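PDB 1YAC: YCAC GENE product, which is probably a hydrolase, of unknown specificity, that forms an octamer and belongs to the isochorismatase family. Local coordinates for residues L17-A22 and E116-F121; V28-P33 and I146-A151; T57-A60 and P64-P67. One frame throughout, in Å; residues are numbered along the deposited sequence.

Interaction 1. Residues L17-A22 and E116-F121; sequences LVDHQA and EVCVAF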
loop_
_atom_site.group_PDB
_atom_site.type_symbol
_atom_site.label_atom_id
_atom_site.label_comp_id
_atom_site.label_asym_id
_atom_site.label_seq_id
_atom_site.Cartn_x
_atom_site.Cartn_y
_atom_site.Cartn_z
ATOM N N LEU A 17 -11.264 14.630 25.626
ATOM C CA LEU A 17 -10.579 15.037 24.399
ATOM C C LEU A 17 -9.212 15.556 24.828
ATOM O O LEU A 17 -9.086 16.668 25.352
ATOM C CB LEU A 17 -11.395 16.098 23.663
ATOM C CG LEU A 17 -12.819 15.652 23.293
ATOM C CD1 LEU A 17 -13.526 16.763 22.515
ATOM C CD2 LEU A 17 -12.767 14.365 22.452
ATOM N N VAL A 18 -8.186 14.756 24.558
ATOM C CA VAL A 18 -6.830 15.050 24.988
ATOM C C VAL A 18 -5.818 15.536 23.949
ATOM O O VAL A 18 -5.409 14.787 23.057
ATOM C CB VAL A 18 -6.224 13.793 25.694
ATOM C CG1 VAL A 18 -4.943 14.156 26.461
ATOM C CG2 VAL A 18 -7.258 13.139 26.627
ATOM N N ASP A 19 -5.413 16.793 24.102
ATOM C CA ASP A 19 -4.381 17.410 23.277
ATOM C C ASP A 19 -4.550 17.487 21.754
ATOM O O ASP A 19 -3.585 17.305 21.005
ATOM C CB ASP A 19 -3.018 16.791 23.614
ATOM C CG ASP A 19 -2.716 16.798 25.106
ATOM O OD1 ASP A 19 -3.425 17.473 25.882
ATOM O OD2 ASP A 19 -1.769 16.102 25.515
ATOM N N HIS A 20 -5.773 17.720 21.291
ATOM C CA HIS A 20 -6.009 17.891 19.860
ATOM C C HIS A 20 -5.597 19.350 19.621
ATOM O O HIS A 20 -6.445 20.247 19.489
ATOM C CB HIS A 20 -7.494 17.691 19.512
ATOM C CG HIS A 20 -7.959 16.264 19.581
ATOM N ND1 HIS A 20 -8.665 15.759 20.656
ATOM C CD2 HIS A 20 -7.881 15.255 18.677
ATOM C CE1 HIS A 20 -9.003 14.509 20.411
ATOM N NE2 HIS A 20 -8.539 14.173 19.217
ATOM N N GLN A 21 -4.290 19.584 19.627
ATOM C CA GLN A 21 -3.741 20.927 19.458
ATOM C C GLN A 21 -3.206 21.192 18.050
ATOM O O GLN A 21 -2.725 20.277 17.382
ATOM C CB GLN A 21 -2.672 21.166 20.524
ATOM C CG GLN A 21 -3.264 21.185 21.938
ATOM C CD GLN A 21 -2.225 20.960 23.016
ATOM O OE1 GLN A 21 -2.304 19.913 23.694
ATOM N NE2 GLN A 21 -1.324 21.819 23.188
ATOM N N ALA A 22 -3.263 22.453 17.629
ATOM C CA ALA A 22 -2.836 22.860 16.294
ATOM C C ALA A 22 -1.444 22.392 15.897
ATOM O O ALA A 22 -1.258 21.877 14.793
ATOM C CB ALA A 22 -2.962 24.362 16.135
ATOM N N GLU A 116 -0.345 6.840 21.347
ATOM C CA GLU A 116 0.433 6.019 22.289
ATOM C C GLU A 116 0.878 6.734 23.583
ATOM O O GLU A 116 1.451 6.102 24.470
ATOM C CB GLU A 116 1.640 5.398 21.593
ATOM C CG GLU A 116 2.824 6.368 21.332
ATOM C CD GLU A 116 2.697 7.185 20.048
ATOM O OE1 GLU A 116 1.567 7.401 19.566
ATOM O OE2 GLU A 116 3.745 7.618 19.524
ATOM N N VAL A 117 0.624 8.045 23.663
ATOM C CA VAL A 117 0.995 8.810 24.844
ATOM C C VAL A 117 -0.207 9.512 25.472
ATOM O O VAL A 117 -0.710 9.086 26.507
ATOM C CB VAL A 117 2.086 9.862 24.528
ATOM C CG1 VAL A 117 2.310 10.779 25.740
ATOM C CG2 VAL A 117 3.387 9.162 24.163
ATOM N N CYS A 118 -0.741 10.526 24.802
ATOM C CA CYS A 118 -1.855 11.257 25.384
ATOM C C CYS A 118 -3.158 10.497 25.503
ATOM O O CYS A 118 -4.011 10.875 26.302
ATOM C CB CYS A 118 -2.031 12.610 24.717
ATOM S SG CYS A 118 -0.536 13.575 24.917
ATOM N N VAL A 119 -3.330 9.445 24.704
ATOM C CA VAL A 119 -4.526 8.625 24.808
ATOM C C VAL A 119 -4.229 7.403 25.675
ATOM O O VAL A 119 -4.872 7.190 26.702
ATOM C CB VAL A 119 -5.048 8.162 23.434
ATOM C CG1 VAL A 119 -6.218 7.174 23.610
ATOM C CG2 VAL A 119 -5.519 9.373 22.641
ATOM N N ALA A 120 -3.219 6.630 25.289
ATOM C CA ALA A 120 -2.865 5.414 26.029
ATOM C C ALA A 120 -2.547 5.592 27.509
ATOM O O ALA A 120 -3.049 4.828 28.342
ATOM C CB ALA A 120 -1.710 4.680 25.331
ATOM N N PHE A 121 -1.733 6.591 27.858
ATOM C CA PHE A 121 -1.360 6.764 29.269
ATOM C C PHE A 121 -2.598 6.957 30.164
ATOM O O PHE A 121 -2.807 6.183 31.120
ATOM C CB PHE A 121 -0.327 7.889 29.455
ATOM C CG PHE A 121 1.025 7.614 28.814
ATOM C CD1 PHE A 121 1.263 6.449 28.079
ATOM C CD2 PHE A 121 2.056 8.544 28.932
ATOM C CE1 PHE A 121 2.516 6.213 27.462
ATOM C CE2 PHE A 121 3.309 8.316 28.320
ATOM C CZ PHE A 121 3.534 7.147 27.583
#

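Interaction 2. Residues V28-P33 and I146-A151; sequences VRDIEP and ITRHSA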
loop_
_atom_site.group_PDB
_atom_site.type_symbol
_atom_site.label_atom_id
_atom_site.label_comp_id
_atom_site.label_asym_id
_atom_site.label_seq_id
_atom_site.Cartn_x
_atom_site.Cartn_y
_atom_site.Cartn_z
ATOM N N VAL A 28 0.535 14.095 13.395
ATOM C CA VAL A 28 -0.359 13.017 13.009
ATOM C C VAL A 28 -0.190 12.680 11.528
ATOM O O VAL A 28 -0.522 13.478 10.652
ATOM C CB VAL A 28 -1.839 13.376 13.309
ATOM C CG1 VAL A 28 -2.776 12.255 12.842
ATOM C CG2 VAL A 28 -2.019 13.648 14.801
ATOM N N ARG A 29 0.361 11.501 11.258
ATOM C CA ARG A 29 0.565 11.064 9.879
ATOM C C ARG A 29 0.037 9.660 9.646
ATOM O O ARG A 29 0.142 9.146 8.518
ATOM C CB ARG A 29 2.049 11.133 9.494
ATOM C CG ARG A 29 2.617 12.550 9.434
ATOM C CD ARG A 29 4.105 12.553 9.081
ATOM N NE ARG A 29 4.614 13.917 8.938
ATOM C CZ ARG A 29 4.528 14.648 7.823
ATOM N NH1 ARG A 29 3.952 14.149 6.721
ATOM N NH2 ARG A 29 4.991 15.901 7.820
ATOM N N ASP A 30 -0.533 9.027 10.681
ATOM C CA ASP A 30 -1.055 7.672 10.485
ATOM C C ASP A 30 -2.475 7.715 9.898
ATOM O O ASP A 30 -2.969 6.727 9.359
ATOM C CB ASP A 30 -0.973 6.818 11.767
ATOM C CG ASP A 30 -2.008 7.204 12.795
ATOM O OD1 ASP A 30 -2.193 8.415 12.995
ATOM O OD2 ASP A 30 -2.659 6.299 13.388
ATOM N N ILE A 31 -3.131 8.861 10.014
ATOM C CA ILE A 31 -4.463 9.047 9.451
ATOM C C ILE A 31 -4.350 10.363 8.673
ATOM O O ILE A 31 -3.933 11.371 9.252
ATOM C CB ILE A 31 -5.551 9.198 10.550
ATOM C CG1 ILE A 31 -5.655 7.913 11.381
ATOM C CG2 ILE A 31 -6.909 9.502 9.900
ATOM C CD1 ILE A 31 -6.654 8.013 12.521
ATOM N N GLU A 32 -4.698 10.352 7.381
ATOM C CA GLU A 32 -4.586 11.549 6.547
ATOM C C GLU A 32 -5.434 12.675 7.130
ATOM O O GLU A 32 -6.506 12.433 7.682
ATOM C CB GLU A 32 -4.868 11.247 5.064
ATOM C CG GLU A 32 -6.295 11.005 4.688
ATOM C CD GLU A 32 -7.049 12.272 4.265
ATOM O OE1 GLU A 32 -6.428 13.342 3.962
ATOM O OE2 GLU A 32 -8.289 12.173 4.228
ATOM N N PRO A 33 -4.976 13.928 6.975
ATOM C CA PRO A 33 -5.658 15.110 7.510
ATOM C C PRO A 33 -7.123 15.386 7.220
ATOM O O PRO A 33 -7.832 15.846 8.119
ATOM C CB PRO A 33 -4.731 16.264 7.097
ATOM C CG PRO A 33 -4.111 15.762 5.825
ATOM C CD PRO A 33 -3.820 14.324 6.138
ATOM N N ILE A 146 2.944 1.782 12.978
ATOM C CA ILE A 146 3.630 1.037 14.030
ATOM C C ILE A 146 3.361 1.660 15.409
ATOM O O ILE A 146 3.020 0.949 16.349
ATOM C CB ILE A 146 5.149 0.958 13.790
ATOM C CG1 ILE A 146 5.430 0.082 12.566
ATOM C CG2 ILE A 146 5.862 0.408 15.032
ATOM C CD1 ILE A 146 6.910 -0.046 12.211
ATOM N N THR A 147 3.474 2.982 15.522
ATOM C CA THR A 147 3.236 3.638 16.809
ATOM C C THR A 147 1.772 3.462 17.191
ATOM O O THR A 147 1.446 3.252 18.371
ATOM C CB THR A 147 3.648 5.144 16.812
ATOM O OG1 THR A 147 2.915 5.871 15.813
ATOM C CG2 THR A 147 5.152 5.279 16.532
ATOM N N ARG A 148 0.897 3.485 16.187
ATOM C CA ARG A 148 -0.528 3.290 16.420
ATOM C C ARG A 148 -0.845 1.859 16.877
ATOM O O ARG A 148 -1.412 1.660 17.949
ATOM C CB ARG A 148 -1.337 3.576 15.155
ATOM C CG ARG A 148 -2.837 3.307 15.339
ATOM C CD ARG A 148 -3.651 3.618 14.107
ATOM N NE ARG A 148 -3.508 2.613 13.065
ATOM C CZ ARG A 148 -3.455 2.857 11.754
ATOM N NH1 ARG A 148 -3.505 4.084 11.260
ATOM N NH2 ARG A 148 -3.450 1.839 10.919
ATOM N N HIS A 149 -0.495 0.870 16.053
ATOM C CA HIS A 149 -0.797 -0.525 16.365
ATOM C C HIS A 149 -0.171 -1.026 17.661
ATOM O O HIS A 149 -0.764 -1.855 18.355
ATOM C CB HIS A 149 -0.474 -1.440 15.178
ATOM C CG HIS A 149 -1.381 -1.242 13.996
ATOM N ND1 HIS A 149 -0.956 -1.411 12.694
ATOM C CD2 HIS A 149 -2.686 -0.878 13.920
ATOM C CE1 HIS A 149 -1.958 -1.153 11.867
ATOM N NE2 HIS A 149 -3.020 -0.829 12.583
ATOM N N SER A 150 1.017 -0.527 17.993
ATOM C CA SER A 150 1.679 -0.896 19.241
ATOM C C SER A 150 0.812 -0.408 20.411
ATOM O O SER A 150 0.568 -1.144 21.381
ATOM C CB SER A 150 3.085 -0.288 19.297
ATOM O OG SER A 150 3.951 -0.950 18.369
ATOM N N ALA A 151 0.288 0.805 20.272
ATOM C CA ALA A 151 -0.580 1.395 21.281
ATOM C C ALA A 151 -1.890 0.606 21.388
ATOM O O ALA A 151 -2.376 0.363 22.493
ATOM C CB ALA A 151 -0.865 2.851 20.937
#

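Interaction 3. Residues T57-A60 and P64-P67; sequences TTSA and PNGP. Unlike the reference sequence in segment 57-60: Ala-60 (reference Phe).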
loop_
_atom_site.group_PDB
_atom_site.type_symbol
_atom_site.label_atom_id
_atom_site.label_comp_id
_atom_site.label_asym_id
_atom_site.label_seq_id
_atom_site.Cartn_x
_atom_site.Cartn_y
_atom_site.Cartn_z
ATOM N N THR A 57 -8.447 19.025 27.507
ATOM C CA THR A 57 -7.162 19.207 28.166
ATOM C C THR A 57 -6.097 19.406 27.105
ATOM O O THR A 57 -6.252 18.944 25.976
ATOM C CB THR A 57 -6.810 18.028 29.126
ATOM O OG1 THR A 57 -5.596 18.326 29.840
ATOM C CG2 THR A 57 -6.648 16.715 28.359
ATOM N N THR A 58 -5.068 20.174 27.440
ATOM C CA THR A 58 -3.983 20.453 26.507
ATOM C C THR A 58 -2.659 20.341 27.232
ATOM O O THR A 58 -2.594 20.433 28.461
ATOM C CB THR A 58 -4.088 21.863 25.905
ATOM O OG1 THR A 58 -4.011 22.827 26.960
ATOM C CG2 THR A 58 -5.401 22.037 25.134
ATOM N N SER A 59 -1.600 20.161 26.457
ATOM C CA SER A 59 -0.259 20.025 26.996
ATOM C C SER A 59 0.609 21.159 26.478
ATOM O O SER A 59 0.744 21.331 25.259
ATOM C CB SER A 59 0.332 18.682 26.546
ATOM O OG SER A 59 1.695 18.588 26.897
ATOM N N ALA A 60 1.146 21.944 27.410
ATOM C CA ALA A 60 2.036 23.073 27.102
ATOM C C ALA A 60 1.610 23.844 25.859
ATOM O O ALA A 60 2.416 24.112 24.962
ATOM C CB ALA A 60 3.484 22.583 26.968
ATOM N N PRO A 64 5.406 25.196 21.200
ATOM C CA PRO A 64 5.272 24.557 19.889
ATOM C C PRO A 64 3.994 23.722 19.739
ATOM O O PRO A 64 3.440 23.622 18.641
ATOM C CB PRO A 64 6.513 23.666 19.821
ATOM C CG PRO A 64 7.496 24.389 20.671
ATOM C CD PRO A 64 6.672 24.819 21.844
ATOM N N ASN A 65 3.532 23.127 20.839
ATOM C CA ASN A 65 2.337 22.281 20.828
ATOM C C ASN A 65 1.125 23.025 20.277
ATOM O O ASN A 65 0.283 22.447 19.563
ATOM C CB ASN A 65 2.065 21.706 22.223
ATOM C CG ASN A 65 3.039 20.587 22.594
ATOM O OD1 ASN A 65 3.982 20.285 21.847
ATOM N ND2 ASN A 65 2.815 19.960 23.741
ATOM N N GLY A 66 1.058 24.316 20.582
ATOM C CA GLY A 66 -0.021 25.135 20.067
ATOM C C GLY A 66 -1.324 25.047 20.825
ATOM O O GLY A 66 -1.490 24.192 21.698
ATOM N N PRO A 67 -2.282 25.920 20.482
ATOM C CA PRO A 67 -3.594 25.973 21.119
ATOM C C PRO A 67 -4.494 24.836 20.689
ATOM O O PRO A 67 -4.260 24.198 19.663
ATOM C CB PRO A 67 -4.145 27.308 20.625
ATOM C CG PRO A 67 -3.602 27.391 19.235
ATOM C CD PRO A 67 -2.171 26.936 19.417
HETATM O O HOH W 1 4.584 23.244 23.409
#

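Interaction 1. Residues L17-A22 and E116-F121
The side chains of Cys-118 and Asp-19 are turned alike. SG (chi1 -60°) and CG (chi1 -51°) each lie anti to their own carbonyl carbon, and both groups point into the same space. The setting is the isochorismatase-like three-layer alpha-beta-alpha sandwich. Asp-19 sits just past the end of strand 13-18, and Cys-118 lies in the opening turns of helix 115-128, where the helix widens into a pi-type turn. The pair probably corresponds to the aspartate and nucleophilic cysteine of related isochorismatase-fold cysteine hydrolases, which would place the active site here. Asp-19 OD1 forms a salt bridge with Arg-84 NH1 from strand 81-84, which gives the carboxylate a charged partner. Asp-19 OD2 is modelled 2.9 Å from Cys-118 SG. That spacing is too short to be trusted in detail, and the nature of the pairing remains doubtful.

The firmer part of the contact is apolar. Val-18 turns its CG1 branch anti to the backbone N (chi1 -166°), and this methyl faces the first helical turn. It packs 3.7 Å from Cys-118 CB. Val-18 is held in the sheet by backbone hydrogen bonds to Ala-111 of strand 107-112 and to Val-113 just after it. Farther out, Val-117 and Phe-121 pack on a neighbouring subunit. On the helix side, the Cys-118 carbonyl lies against the valine: its O is 3.4 Å from Val-18 CG1 and 4.0 Å from Val-18 CG2.

Interaction 2. Residues V28-P33 and I146-A151
A salt bridge between Asp-30 and Arg-148 ties the loop that leads into helix 33-49 to the side of helix 145-158. Arg-148 NH1 donates to Asp-30 OD2 at 3.2 Å, with an N-H...O angle of 150°. The approach is not in the plane of the carboxylate. NH1 comes from above it, 41° out, and the carboxylate and guanidinium planes are turned roughly midway between parallel and perpendicular. The arginine extends from the helix, and the bend at chi3 (75°) then curls the side chain round OD2. This oxygen also lies against the aliphatic stem, 2.9 Å from Arg-148 CD and 3.5 Å from Arg-148 CB. The packing at CD is tight. Ile-31 CG1 approaches the guanidinium obliquely, 4.4 Å from Arg-148 NH1.

In the alpha-beta-alpha sandwich, this loop follows strand 13-18 and ends at the N-cap of helix 33-49. The cap is Glu-32, whose carboxylate accepts from the backbone N of Asp-34 and of Lys-35. The other end of the Asp-30 carboxylate is held too: OD1 accepts from Thr-142 N, in the loop before helix 145-158. The two oxygens of Asp-30 thus serve helix 145-158 and the loop before it. Next to Asp-30 in the loop, Arg-29 forms a salt bridge with Asp-193 of a neighbouring subunit.

Within helix 145-158, the Ile-146 carbonyl takes two donors from Ser-150. The backbone N is 3.0 Å from Ile-146 O. Ser-150 OG lies 2.9 Å from the same oxygen and reaches it from the opposite face of the carbonyl. OG is also hydrogen-bonded to Thr-137 OG1 of a neighbouring subunit.

Interaction 3. Residues T57-A60 and P64-P67
One direct hydrogen bond joins the end of strand 54-59 to the loop after it. Asn-65 ND2 donates to Ser-59 O at 2.9 Å, with an N-H...O angle of 161°. The oxygen lies near the plane of the amide, but ND2 stands above the plane of the Ser-59 carbonyl, 58° out of it. Asn-65 OD1 is hydrogen-bonded to Tyr-194 OH of a neighbouring subunit, so both ends of the amide are held and its rotation is fixed.

A water supplies the second polar link. It donates to Ala-60 O and accepts from Asn-65 N, at 2.8 Å in each case.

Van der Waals contacts accompany these bonds. Asn-65 CB lies 3.3 Å from Ser-59 O and 3.7 Å from Ala-60 O. Ala-60 departs from the reference sequence, which has Phe here.

Gly-66 takes backbone angles that would press a CB against the preceding carbonyl. The arrangement belongs to the beta-alpha loop that follows strand 54-59 and leads to helix 70-75, at the C-terminal ends of the strands of the parallel sheet.

How the interactions relate
Interactions 1 and 3 share the parallel sheet, on the neighbouring strands 13-18 and 54-59. They meet where Gln-21 NE2 reaches Gly-66 O and Ala-22 N reaches Pro-67 O. Interaction 1 lies deepest, its centre about 10 Å from that of the chain, and all three touching residues are buried. It combines apolar packing with a probable catalytic pair. Interactions 2 and 3, at about 15 and 17 Å, are still largely buried, each with one partly exposed residue. Both are polar: a salt bridge in one, a hydrogen bond from a side-chain amide and a water bridge in the other. Glu-116 packs on Ala-151, linking interactions 1 and 2. Interactions 2 and 3 do not touch. All three adjoin neighbouring subunits.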